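PDB 3VW5: cellobiose 2-epimerase from Ruminococcus albus, which catalyses the reversible epimerization of cellobiose to 4-O-beta-D-glucopyranosyl-D-mannose, acting on an unmodified disaccharide. Local coordinates for residues 166-171 and 178-183; 215-218 and 223-226; 225-230 and 236-241; 246-251 and 272-277. The protein carries 2 engineered substitutions. All coordinates share one frame; numbering follows the deposited sequence.

Interaction 1 (166-171 and 178-183)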
loop_
_atom_site.group_PDB
_atom_site.type_symbol
_atom_site.label_atom_id
_atom_site.label_comp_id
_atom_site.label_asym_id
_atom_site.label_seq_id
_atom_site.Cartn_x
_atom_site.Cartn_y
_atom_site.Cartn_z
ATOM N N GLU A 166 7.892 16.208 3.827
ATOM C CA GLU A 166 6.884 15.993 4.861
ATOM C C GLU A 166 5.899 15.003 4.274
ATOM O O GLU A 166 5.848 14.845 3.054
ATOM C CB GLU A 166 6.144 17.305 5.140
ATOM C CG GLU A 166 6.601 18.065 6.383
ATOM C CD GLU A 166 6.324 19.571 6.300
ATOM O OE1 GLU A 166 5.188 19.967 5.910
ATOM O OE2 GLU A 166 7.253 20.360 6.624
ATOM N N ALA A 167 5.117 14.336 5.112
ATOM C CA ALA A 167 4.072 13.430 4.603
ATOM C C ALA A 167 4.529 11.979 4.524
ATOM O O ALA A 167 3.727 11.058 4.714
ATOM C CB ALA A 167 3.540 13.883 3.234
ATOM N N LEU A 168 5.806 11.776 4.217
ATOM C CA LEU A 168 6.427 10.466 4.389
ATOM C C LEU A 168 7.361 10.444 5.612
ATOM O O LEU A 168 7.742 9.366 6.085
ATOM C CB LEU A 168 7.173 10.025 3.118
ATOM C CG LEU A 168 6.332 9.568 1.913
ATOM C CD1 LEU A 168 7.148 8.613 1.015
ATOM C CD2 LEU A 168 4.998 8.934 2.330
ATOM N N SER A 169 7.709 11.624 6.126
ATOM C CA SER A 169 8.559 11.711 7.307
ATOM C C SER A 169 7.827 11.192 8.544
ATOM O O SER A 169 6.592 11.205 8.592
ATOM C CB SER A 169 9.059 13.142 7.533
ATOM O OG SER A 169 8.458 13.727 8.689
ATOM N N GLU A 170 8.595 10.749 9.542
ATOM C CA GLU A 170 8.032 10.083 10.717
ATOM C C GLU A 170 8.190 10.908 11.980
ATOM O O GLU A 170 7.193 11.203 12.659
ATOM C CB GLU A 170 8.665 8.709 10.922
ATOM C CG GLU A 170 7.689 7.557 10.749
ATOM C CD GLU A 170 7.467 6.787 12.039
ATOM O OE1 GLU A 170 8.389 6.781 12.908
ATOM O OE2 GLU A 170 6.361 6.205 12.200
ATOM N N ASN A 171 9.431 11.274 12.310
ATOM C CA ASN A 171 9.642 12.203 13.425
ATOM C C ASN A 171 9.718 13.638 12.911
ATOM O O ASN A 171 8.750 14.156 12.328
ATOM C CB ASN A 171 10.896 11.851 14.238
ATOM C CG ASN A 171 10.742 10.548 15.011
ATOM O OD1 ASN A 171 9.621 10.091 15.280
ATOM N ND2 ASN A 171 11.870 9.940 15.371
ATOM N N THR A 178 13.256 7.926 0.530
ATOM C CA THR A 178 12.653 6.973 1.471
ATOM C C THR A 178 12.520 5.584 0.856
ATOM O O THR A 178 12.364 5.465 -0.358
ATOM C CB THR A 178 11.243 7.420 1.901
ATOM O OG1 THR A 178 10.296 7.071 0.883
ATOM C CG2 THR A 178 11.204 8.913 2.144
ATOM N N MET A 179 12.572 4.536 1.678
ATOM C CA MET A 179 12.358 3.189 1.147
ATOM C C MET A 179 10.906 3.062 0.708
ATOM O O MET A 179 10.602 2.359 -0.251
ATOM C CB MET A 179 12.725 2.082 2.145
ATOM C CG MET A 179 11.768 1.919 3.330
ATOM S SD MET A 179 10.557 0.592 3.098
ATOM C CE MET A 179 11.542 -0.476 2.072
ATOM N N ASN A 180 10.030 3.774 1.409
ATOM C CA ASN A 180 8.609 3.776 1.143
ATOM C C ASN A 180 8.303 4.028 -0.319
ATOM O O ASN A 180 7.538 3.296 -0.940
ATOM C CB ASN A 180 7.958 4.871 1.965
ATOM C CG ASN A 180 6.656 4.441 2.578
ATOM O OD1 ASN A 180 5.662 4.244 1.883
ATOM N ND2 ASN A 180 6.647 4.305 3.900
ATOM N N ALA A 181 8.897 5.079 -0.867
ATOM C CA ALA A 181 8.666 5.429 -2.261
ATOM C C ALA A 181 9.185 4.351 -3.210
ATOM O O ALA A 181 8.522 4.009 -4.189
ATOM C CB ALA A 181 9.300 6.770 -2.583
ATOM N N ILE A 182 10.371 3.821 -2.938
ATOM C CA ILE A 182 10.939 2.823 -3.842
ATOM C C ILE A 182 9.995 1.621 -3.902
ATOM O O ILE A 182 9.607 1.161 -4.978
ATOM C CB ILE A 182 12.386 2.423 -3.441
ATOM C CG1 ILE A 182 13.319 3.631 -3.512
ATOM C CG2 ILE A 182 12.924 1.322 -4.337
ATOM C CD1 ILE A 182 14.727 3.339 -3.025
ATOM N N LEU A 183 9.603 1.154 -2.725
ATOM C CA LEU A 183 8.703 0.024 -2.571
ATOM C C LEU A 183 7.383 0.207 -3.339
ATOM O O LEU A 183 6.889 -0.722 -3.998
ATOM C CB LEU A 183 8.425 -0.186 -1.082
ATOM C CG LEU A 183 7.846 -1.525 -0.620
ATOM C CD1 LEU A 183 6.335 -1.512 -0.625
ATOM C CD2 LEU A 183 8.382 -2.650 -1.478
#
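Leu168 reaches from its loop to Thr178 and Asn180 with a single methyl. Its CD1 lies 3.5 Å from Thr178 OG1 and 3.9 Å from Asn180 CB, so one branch of the leucine does all the close touching; the two side chains Leu168 and Thr178 meet at about a right angle. The first torsion of Leu168 sets CG anti to the carbonyl carbon (chi1 -74°), which carries the isobutyl group to the start of the helix. Here the contact is dense and buried. A leucine suits the place because its branched end covers the first turn without asking for a hydrogen bond. Thr178 has a different task: its OG1 accepts from Ala181 N at 3.0 Å with an N-H...O angle of 164°, giving a first-turn N-H, which has no preceding turn of helix to bond to, an acceptor. Thr178 N in turn donates to a carboxylate oxygen of Glu154. With an alanine here, Ala181 N would probably be left without its capping acceptor and CD1 of Leu168 would lose part of the surface it rests on. The rest of segment 166-171 runs outward: Ser169 turns away from the helix, while Glu166, Glu170 and Asn171 stand at the protein surface, Asn171 ND2 binding Asp293. Tight packing is thus confined to one apolar side chain, beyond which the loop is polar and solvent-facing. The arrangement is a threonine N-cap overlaid by a loop leucine, at the start of helix 179-196 in the (alpha/alpha)6 barrel.

Interaction 2 (215-218 and 223-226)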
loop_
_atom_site.group_PDB
_atom_site.type_symbol
_atom_site.label_atom_id
_atom_site.label_comp_id
_atom_site.label_asym_id
_atom_site.label_seq_id
_atom_site.Cartn_x
_atom_site.Cartn_y
_atom_site.Cartn_z
ATOM N N ILE A 215 21.062 -1.055 -1.594
ATOM C CA ILE A 215 21.110 0.068 -0.666
ATOM C C ILE A 215 20.272 -0.127 0.596
ATOM O O ILE A 215 20.761 0.055 1.707
ATOM C CB ILE A 215 20.667 1.374 -1.328
ATOM C CG1 ILE A 215 21.438 1.607 -2.631
ATOM C CG2 ILE A 215 20.878 2.516 -0.373
ATOM C CD1 ILE A 215 21.161 2.947 -3.285
ATOM N N VAL A 216 19.009 -0.487 0.433
ATOM C CA VAL A 216 18.100 -0.403 1.559
ATOM C C VAL A 216 18.178 -1.615 2.494
ATOM O O VAL A 216 18.095 -1.463 3.712
ATOM C CB VAL A 216 16.651 0.045 1.126
ATOM C CG1 VAL A 216 16.600 0.242 -0.347
ATOM C CG2 VAL A 216 15.549 -0.901 1.615
ATOM N N TYR A 217 18.370 -2.801 1.922
ATOM C CA TYR A 217 18.549 -4.024 2.700
ATOM C C TYR A 217 19.843 -3.969 3.530
ATOM O O TYR A 217 20.890 -3.566 3.044
ATOM C CB TYR A 217 18.539 -5.243 1.772
ATOM C CG TYR A 217 18.834 -6.557 2.461
ATOM C CD1 TYR A 217 18.000 -7.047 3.456
ATOM C CD2 TYR A 217 19.950 -7.308 2.120
ATOM C CE1 TYR A 217 18.273 -8.249 4.094
ATOM C CE2 TYR A 217 20.229 -8.506 2.752
ATOM C CZ TYR A 217 19.381 -8.969 3.735
ATOM O OH TYR A 217 19.649 -10.154 4.375
ATOM N N THR A 218 19.757 -4.356 4.794
ATOM C CA THR A 218 20.929 -4.408 5.657
ATOM C C THR A 218 21.273 -5.873 5.919
ATOM O O THR A 218 20.623 -6.542 6.728
ATOM C CB THR A 218 20.676 -3.658 6.969
ATOM O OG1 THR A 218 20.059 -2.397 6.674
ATOM C CG2 THR A 218 21.965 -3.413 7.705
ATOM N N ALA A 223 17.388 -6.169 8.191
ATOM C CA ALA A 223 16.432 -5.063 8.222
ATOM C C ALA A 223 16.455 -4.257 6.918
ATOM O O ALA A 223 17.417 -4.324 6.149
ATOM C CB ALA A 223 16.716 -4.155 9.386
ATOM N N LEU A 224 15.390 -3.497 6.680
ATOM C CA LEU A 224 15.372 -2.501 5.621
ATOM C C LEU A 224 15.572 -1.136 6.233
ATOM O O LEU A 224 14.916 -0.797 7.225
ATOM C CB LEU A 224 14.025 -2.508 4.909
ATOM C CG LEU A 224 13.641 -3.821 4.241
ATOM C CD1 LEU A 224 12.274 -3.691 3.603
ATOM C CD2 LEU A 224 14.693 -4.196 3.214
ATOM N N LYS A 225 16.468 -0.342 5.660
ATOM C CA LYS A 225 16.598 1.039 6.100
ATOM C C LYS A 225 15.366 1.820 5.630
ATOM O O LYS A 225 14.719 1.441 4.647
ATOM C CB LYS A 225 17.883 1.652 5.561
ATOM C CG LYS A 225 19.143 0.978 6.056
ATOM C CD LYS A 225 20.352 1.466 5.269
ATOM C CE LYS A 225 21.478 0.438 5.260
ATOM N NZ LYS A 225 21.182 -0.760 4.409
ATOM N N VAL A 226 15.044 2.917 6.309
ATOM C CA VAL A 226 13.791 3.622 6.031
ATOM C C VAL A 226 13.986 4.991 5.373
ATOM O O VAL A 226 13.352 5.287 4.368
ATOM C CB VAL A 226 12.916 3.766 7.306
ATOM C CG1 VAL A 226 11.623 4.502 6.998
ATOM C CG2 VAL A 226 12.633 2.397 7.920
#
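Lys225 NZ is gripped by three acceptors of segment 215-218: it donates to Ile215 O at 2.9 Å and to Thr218 OG1 at 3.0 Å, and weakly to Val216 O. A bend at the last torsion (chi4 72°) folds the ammonium group back over the end of helix 199-216, and on the way CG passes Val216 O and Thr218 OG1, while the side chains of Thr218 and Lys225 cross at about a right angle. The backbone of the same lysine takes part too, since Lys225 N binds Val216 O at 2.8 Å in a nearly straight bond of 174°, so that this carbonyl serves both ends of one residue. Further along, Thr218 N donates to Ala223 O at 2.7 Å. Tyr217 and Leu224 form an antiparallel non-hydrogen-bonded pair with their side chains on one face. CD2 of Leu224 lies at the edge of the Tyr217 ring and 3.8 Å from Val216 CG2, making the face that carries Tyr217 and Leu224 apolar, and the phenol oxygen of Tyr217 binds Asn222 ND2. A long, flexible, positively charged lysine suits its place because it can span from strand to helix end. A methionine in its place would probably leave Ile215 O and Thr218 OG1 without their charged donor and the helix terminus less firmly tied to the hairpin. The chemistry implies a helix end whose last carbonyls, at the partly negative pole of the helix, are likely to be stabilised by the ammonium charge as the chain turns into the hairpin.

Interaction 3 (225-230 and 236-241)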
loop_
_atom_site.group_PDB
_atom_site.type_symbol
_atom_site.label_atom_id
_atom_site.label_comp_id
_atom_site.label_asym_id
_atom_site.label_seq_id
_atom_site.Cartn_x
_atom_site.Cartn_y
_atom_site.Cartn_z
ATOM N N LYS A 225 16.468 -0.342 5.660
ATOM C CA LYS A 225 16.598 1.039 6.100
ATOM C C LYS A 225 15.366 1.820 5.630
ATOM O O LYS A 225 14.719 1.441 4.647
ATOM C CB LYS A 225 17.883 1.652 5.561
ATOM C CG LYS A 225 19.143 0.978 6.056
ATOM C CD LYS A 225 20.352 1.466 5.269
ATOM C CE LYS A 225 21.478 0.438 5.260
ATOM N NZ LYS A 225 21.182 -0.760 4.409
ATOM N N VAL A 226 15.044 2.917 6.309
ATOM C CA VAL A 226 13.791 3.622 6.031
ATOM C C VAL A 226 13.986 4.991 5.373
ATOM O O VAL A 226 13.352 5.287 4.368
ATOM C CB VAL A 226 12.916 3.766 7.306
ATOM C CG1 VAL A 226 11.623 4.502 6.998
ATOM C CG2 VAL A 226 12.633 2.397 7.920
ATOM N N PHE A 227 14.851 5.821 5.949
ATOM C CA PHE A 227 15.047 7.207 5.503
ATOM C C PHE A 227 16.492 7.494 5.075
ATOM O O PHE A 227 17.449 7.006 5.689
ATOM C CB PHE A 227 14.623 8.201 6.592
ATOM C CG PHE A 227 13.173 8.114 6.965
ATOM C CD1 PHE A 227 12.183 8.453 6.045
ATOM C CD2 PHE A 227 12.786 7.702 8.232
ATOM C CE1 PHE A 227 10.837 8.381 6.379
ATOM C CE2 PHE A 227 11.441 7.628 8.576
ATOM C CZ PHE A 227 10.462 7.969 7.646
ATOM N N PHE A 228 16.635 8.292 4.019
ATOM C CA PHE A 228 17.951 8.619 3.478
ATOM C C PHE A 228 18.057 10.084 3.086
ATOM O O PHE A 228 17.053 10.752 2.852
ATOM C CB PHE A 228 18.301 7.773 2.243
ATOM C CG PHE A 228 17.944 6.329 2.361
ATOM C CD1 PHE A 228 18.909 5.388 2.674
ATOM C CD2 PHE A 228 16.632 5.902 2.126
ATOM C CE1 PHE A 228 18.574 4.044 2.771
ATOM C CE2 PHE A 228 16.291 4.584 2.228
ATOM C CZ PHE A 228 17.260 3.645 2.544
ATOM N N ASP A 229 19.294 10.564 2.995
ATOM C CA ASP A 229 19.578 11.851 2.369
ATOM C C ASP A 229 19.881 11.708 0.867
ATOM O O ASP A 229 19.791 10.615 0.287
ATOM C CB ASP A 229 20.732 12.568 3.078
ATOM C CG ASP A 229 21.979 11.698 3.213
ATOM O OD1 ASP A 229 22.188 10.770 2.388
ATOM O OD2 ASP A 229 22.760 11.951 4.160
ATOM N N THR A 230 20.257 12.826 0.252
ATOM C CA THR A 230 20.436 12.875 -1.189
ATOM C C THR A 230 21.622 12.029 -1.631
ATOM O O THR A 230 21.821 11.809 -2.817
ATOM C CB THR A 230 20.560 14.319 -1.679
ATOM O OG1 THR A 230 21.281 15.074 -0.704
ATOM C CG2 THR A 230 19.180 14.950 -1.822
ATOM N N GLY A 236 18.254 9.162 10.648
ATOM C CA GLY A 236 17.516 8.558 11.743
ATOM C C GLY A 236 17.858 7.084 11.894
ATOM O O GLY A 236 18.788 6.570 11.259
ATOM N N ASP A 237 17.099 6.388 12.729
ATOM C CA ASP A 237 17.349 4.977 12.951
ATOM C C ASP A 237 16.029 4.260 13.199
ATOM O O ASP A 237 15.686 3.932 14.336
ATOM C CB ASP A 237 18.278 4.806 14.147
ATOM C CG ASP A 237 18.582 3.345 14.459
ATOM O OD1 ASP A 237 19.068 3.094 15.587
ATOM O OD2 ASP A 237 18.336 2.467 13.590
ATOM N N ILE A 238 15.283 4.026 12.127
ATOM C CA ILE A 238 13.952 3.464 12.255
ATOM C C ILE A 238 13.877 2.091 11.604
ATOM O O ILE A 238 14.352 1.882 10.490
ATOM C CB ILE A 238 12.889 4.413 11.682
ATOM C CG1 ILE A 238 12.813 5.668 12.545
ATOM C CG2 ILE A 238 11.529 3.743 11.636
ATOM C CD1 ILE A 238 12.125 6.795 11.862
ATOM N N HIS A 239 13.308 1.138 12.329
ATOM C CA HIS A 239 12.968 -0.131 11.726
ATOM C C HIS A 239 11.444 -0.272 11.703
ATOM O O HIS A 239 10.800 -0.446 12.747
ATOM C CB HIS A 239 13.640 -1.289 12.459
ATOM C CG HIS A 239 13.585 -2.578 11.704
ATOM N ND1 HIS A 239 14.325 -3.683 12.053
ATOM C CD2 HIS A 239 12.872 -2.935 10.606
ATOM C CE1 HIS A 239 14.074 -4.668 11.207
ATOM N NE2 HIS A 239 13.191 -4.239 10.323
ATOM N N SER A 240 10.865 -0.150 10.515
ATOM C CA SER A 240 9.423 -0.292 10.367
ATOM C C SER A 240 9.095 -1.734 10.000
ATOM O O SER A 240 9.190 -2.141 8.842
ATOM C CB SER A 240 8.874 0.701 9.341
ATOM O OG SER A 240 7.546 0.392 8.954
ATOM N N TYR A 241 8.739 -2.510 11.014
ATOM C CA TYR A 241 8.382 -3.912 10.834
ATOM C C TYR A 241 7.326 -4.142 9.732
ATOM O O TYR A 241 7.391 -5.130 8.980
ATOM C CB TYR A 241 7.862 -4.479 12.150
ATOM C CG TYR A 241 8.787 -4.290 13.331
ATOM C CD1 TYR A 241 10.159 -4.495 13.210
ATOM C CD2 TYR A 241 8.283 -3.919 14.581
ATOM C CE1 TYR A 241 11.008 -4.336 14.292
ATOM C CE2 TYR A 241 9.120 -3.753 15.668
ATOM C CZ TYR A 241 10.479 -3.967 15.521
ATOM O OH TYR A 241 11.303 -3.815 16.612
HETATM O O HOH W 1 16.157 3.129 8.819
#
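Val226 meets Ile238 through CB and one of its two methyls. Its CB lies 4.0 Å from Ile238 O, and from there the two methyls part. CG2, anti to the carbonyl carbon, leads on to the strand 238-240: it passes beside Ile238 O, lies 4.1 Å from Ile238 CG2, and comes within 4.0 Å of Ser240 N. CG1, opposite the backbone N (chi1 180°), goes instead to its own neighbour, sitting 3.5 Å above the centre of the Phe227 ring and covering one face of it. The same ring meets Ile238 at its edge, where CD1 of the isoleucine lies in the ring plane, 3.5 Å from Phe227 CE2. Ile238 therefore touches both apolar neighbours, its CG2 on the valine and its CD1 on the phenylalanine. Branched aliphatics beside a ring suit such a buried seam, since they fill it from both the face and the edge of the ring. No direct hydrogen bond joins the two segments. A water does so instead, accepting from Val226 N at 2.8 Å and donating to Ile238 O at 2.8 Å, which gives a partner to one backbone N-H and one carbonyl of buried residues. Ser240, whose OG binds His243 ND1, stands at the N-cap position of helix 241-258. Strand 223-228 pairs with 177-178 and 217-218, whereas strand 238-240 pairs with 287-293. The contact is thus a water-bridged, apolar seam between two small antiparallel sheets, of the kind built from the chain segments that link the helices of this (alpha/alpha)6 barrel.

Interaction 4 (246-251 and 272-277)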
loop_
_atom_site.group_PDB
_atom_site.type_symbol
_atom_site.label_atom_id
_atom_site.label_comp_id
_atom_site.label_asym_id
_atom_site.label_seq_id
_atom_site.Cartn_x
_atom_site.Cartn_y
_atom_site.Cartn_z
ATOM N N GLU A 246 5.852 -6.385 4.422
ATOM C CA GLU A 246 5.174 -6.047 3.174
ATOM C C GLU A 246 6.117 -6.138 1.968
ATOM O O GLU A 246 5.780 -6.717 0.927
ATOM C CB GLU A 246 4.598 -4.637 3.254
ATOM C CG GLU A 246 3.747 -4.251 2.071
ATOM C CD GLU A 246 3.359 -2.792 2.099
ATOM O OE1 GLU A 246 3.910 -2.044 2.939
ATOM O OE2 GLU A 246 2.496 -2.391 1.285
ATOM N N ALA A 247 7.302 -5.557 2.111
ATOM C CA ALA A 247 8.288 -5.581 1.042
ATOM C C ALA A 247 8.632 -7.006 0.617
ATOM O O ALA A 247 8.836 -7.259 -0.568
ATOM C CB ALA A 247 9.538 -4.815 1.441
ATOM N N THR A 248 8.675 -7.941 1.565
ATOM C CA THR A 248 9.054 -9.318 1.231
ATOM C C THR A 248 8.161 -9.936 0.167
ATOM O O THR A 248 8.663 -10.459 -0.829
ATOM C CB THR A 248 9.096 -10.254 2.445
ATOM O OG1 THR A 248 7.782 -10.386 3.022
ATOM C CG2 THR A 248 10.107 -9.738 3.473
ATOM N N TRP A 249 6.844 -9.896 0.367
ATOM C CA TRP A 249 5.958 -10.501 -0.628
ATOM C C TRP A 249 5.796 -9.645 -1.893
ATOM O O TRP A 249 5.622 -10.171 -2.982
ATOM C CB TRP A 249 4.603 -10.902 -0.034
ATOM C CG TRP A 249 3.610 -9.798 0.212
ATOM C CD1 TRP A 249 3.421 -9.122 1.382
ATOM C CD2 TRP A 249 2.636 -9.279 -0.708
ATOM N NE1 TRP A 249 2.406 -8.207 1.248
ATOM C CE2 TRP A 249 1.906 -8.282 -0.023
ATOM C CE3 TRP A 249 2.310 -9.558 -2.037
ATOM C CZ2 TRP A 249 0.867 -7.558 -0.628
ATOM C CZ3 TRP A 249 1.283 -8.837 -2.636
ATOM C CH2 TRP A 249 0.572 -7.846 -1.932
ATOM N N LEU A 250 5.885 -8.331 -1.738
ATOM C CA LEU A 250 5.807 -7.409 -2.859
ATOM C C LEU A 250 6.976 -7.611 -3.817
ATOM O O LEU A 250 6.819 -7.539 -5.034
ATOM C CB LEU A 250 5.809 -5.975 -2.346
ATOM C CG LEU A 250 4.505 -5.202 -2.493
ATOM C CD1 LEU A 250 3.331 -6.153 -2.573
ATOM C CD2 LEU A 250 4.355 -4.199 -1.371
ATOM N N MET A 251 8.158 -7.859 -3.268
ATOM C CA MET A 251 9.331 -8.047 -4.102
ATOM C C MET A 251 9.328 -9.403 -4.829
ATOM O O MET A 251 9.756 -9.488 -5.987
ATOM C CB MET A 251 10.599 -7.838 -3.284
ATOM C CG MET A 251 10.912 -6.380 -3.073
ATOM S SD MET A 251 12.494 -6.046 -2.259
ATOM C CE MET A 251 12.324 -6.886 -0.696
ATOM N N LEU A 272 13.003 -14.210 2.429
ATOM C CA LEU A 272 12.899 -15.180 3.512
ATOM C C LEU A 272 13.710 -14.724 4.729
ATOM O O LEU A 272 13.251 -14.830 5.871
ATOM C CB LEU A 272 13.357 -16.566 3.053
ATOM C CG LEU A 272 12.253 -17.515 2.571
ATOM C CD1 LEU A 272 12.837 -18.822 2.090
ATOM C CD2 LEU A 272 11.235 -17.773 3.661
ATOM N N LYS A 273 14.917 -14.212 4.496
ATOM C CA LYS A 273 15.753 -13.803 5.611
ATOM C C LYS A 273 15.072 -12.693 6.384
ATOM O O LYS A 273 15.118 -12.665 7.610
ATOM C CB LYS A 273 17.136 -13.349 5.142
ATOM C CG LYS A 273 18.114 -14.483 4.928
ATOM C CD LYS A 273 19.417 -13.970 4.383
ATOM C CE LYS A 273 20.156 -15.071 3.643
ATOM N NZ LYS A 273 21.267 -14.500 2.818
ATOM N N ILE A 274 14.445 -11.780 5.653
ATOM C CA ILE A 274 13.707 -10.680 6.254
ATOM C C ILE A 274 12.473 -11.231 6.966
ATOM O O ILE A 274 12.153 -10.814 8.070
ATOM C CB ILE A 274 13.310 -9.630 5.193
ATOM C CG1 ILE A 274 14.570 -9.102 4.489
ATOM C CG2 ILE A 274 12.468 -8.502 5.821
ATOM C CD1 ILE A 274 14.289 -8.230 3.301
ATOM N N SER A 275 11.794 -12.179 6.327
ATOM C CA SER A 275 10.652 -12.841 6.938
ATOM C C SER A 275 10.995 -13.493 8.268
ATOM O O SER A 275 10.262 -13.335 9.248
ATOM C CB SER A 275 10.093 -13.898 6.006
ATOM O OG SER A 275 9.205 -13.310 5.086
ATOM N N HIS A 276 12.086 -14.251 8.306
ATOM C CA HIS A 276 12.429 -14.939 9.540
ATOM C C HIS A 276 12.729 -13.924 10.609
ATOM O O HIS A 276 12.292 -14.079 11.748
ATOM C CB HIS A 276 13.612 -15.908 9.374
ATOM C CG HIS A 276 13.213 -17.243 8.822
ATOM N ND1 HIS A 276 12.530 -18.181 9.579
ATOM C CD2 HIS A 276 13.368 -17.782 7.580
ATOM C CE1 HIS A 276 12.294 -19.256 8.818
ATOM N NE2 HIS A 276 12.799 -19.040 7.607
ATOM N N ASN A 277 13.461 -12.880 10.234
ATOM C CA ASN A 277 13.799 -11.826 11.179
ATOM C C ASN A 277 12.564 -11.192 11.817
ATOM O O ASN A 277 12.490 -11.081 13.036
ATOM C CB ASN A 277 14.657 -10.749 10.535
ATOM C CG ASN A 277 15.385 -9.915 11.568
ATOM O OD1 ASN A 277 16.053 -10.457 12.450
ATOM N ND2 ASN A 277 15.242 -8.594 11.486
#
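Thr248 lays its CG2 methyl over the beta-branch of Ile274: CG2 of the threonine is 3.6 Å from Ile274 CG2 and equally near Ile274 CB. The two side chains slide past each other in opposite directions, which brings methyl against branch rather than end against end. Thr248's first torsion (chi1 64°) sets OG1 between the backbone N and the carbonyl carbon and leaves the methyl to face the isoleucine. That hydroxyl does not bond across the gap; it hydrogen-bonds to Ile245 O of its own helix. Its distance to Ser275 OG is 3.9 Å, too long for a bond, and the serine hydroxyl instead makes a weak bond back to Asp271 O. Both hydroxyls are thus turned to their own backbones, so two polar residues can pack in a buried place. Thr248 and Ser275 are small, and their CA atoms come within 6.9 Å, the closest such pair between the segments. The two helices run antiparallel and follow one another in the chain, with Met251 of helix 241-258 also touching Phe267 and Met270 of helix 261-281. Around them, helix 241-258 shows its other sides to helices 179-196, 303-318 and 373-385, with Trp249 NE1 bound to Glu308 and Glu246 to Arg377. It probably belongs to the inner ring of the barrel, with helix 261-281 packed outside it and Ser275 also touching Ala316 of helix 303-318.

The four contacts follow one another along the chain from interaction 1 to interaction 4. Interactions 2 and 3 share Lys225 and Val226 on strand 223-228, their centres about 7 Å apart, and interaction 1 lies about 8 Å from the centre of interaction 3. Met179 N probably hydrogen-bonds to Val226 O at 2.9 Å, linking the start of helix 179-196 to that strand. Interaction 4 is farther off, about 19 Å from the centre of interaction 1, and is tied in by Leu183 on Leu250, Leu224 on Ala247 and Tyr217 on Ile274. Strand 223-228 thus takes part in interactions 2 and 3 and touches both helix 179-196 and helix 241-258.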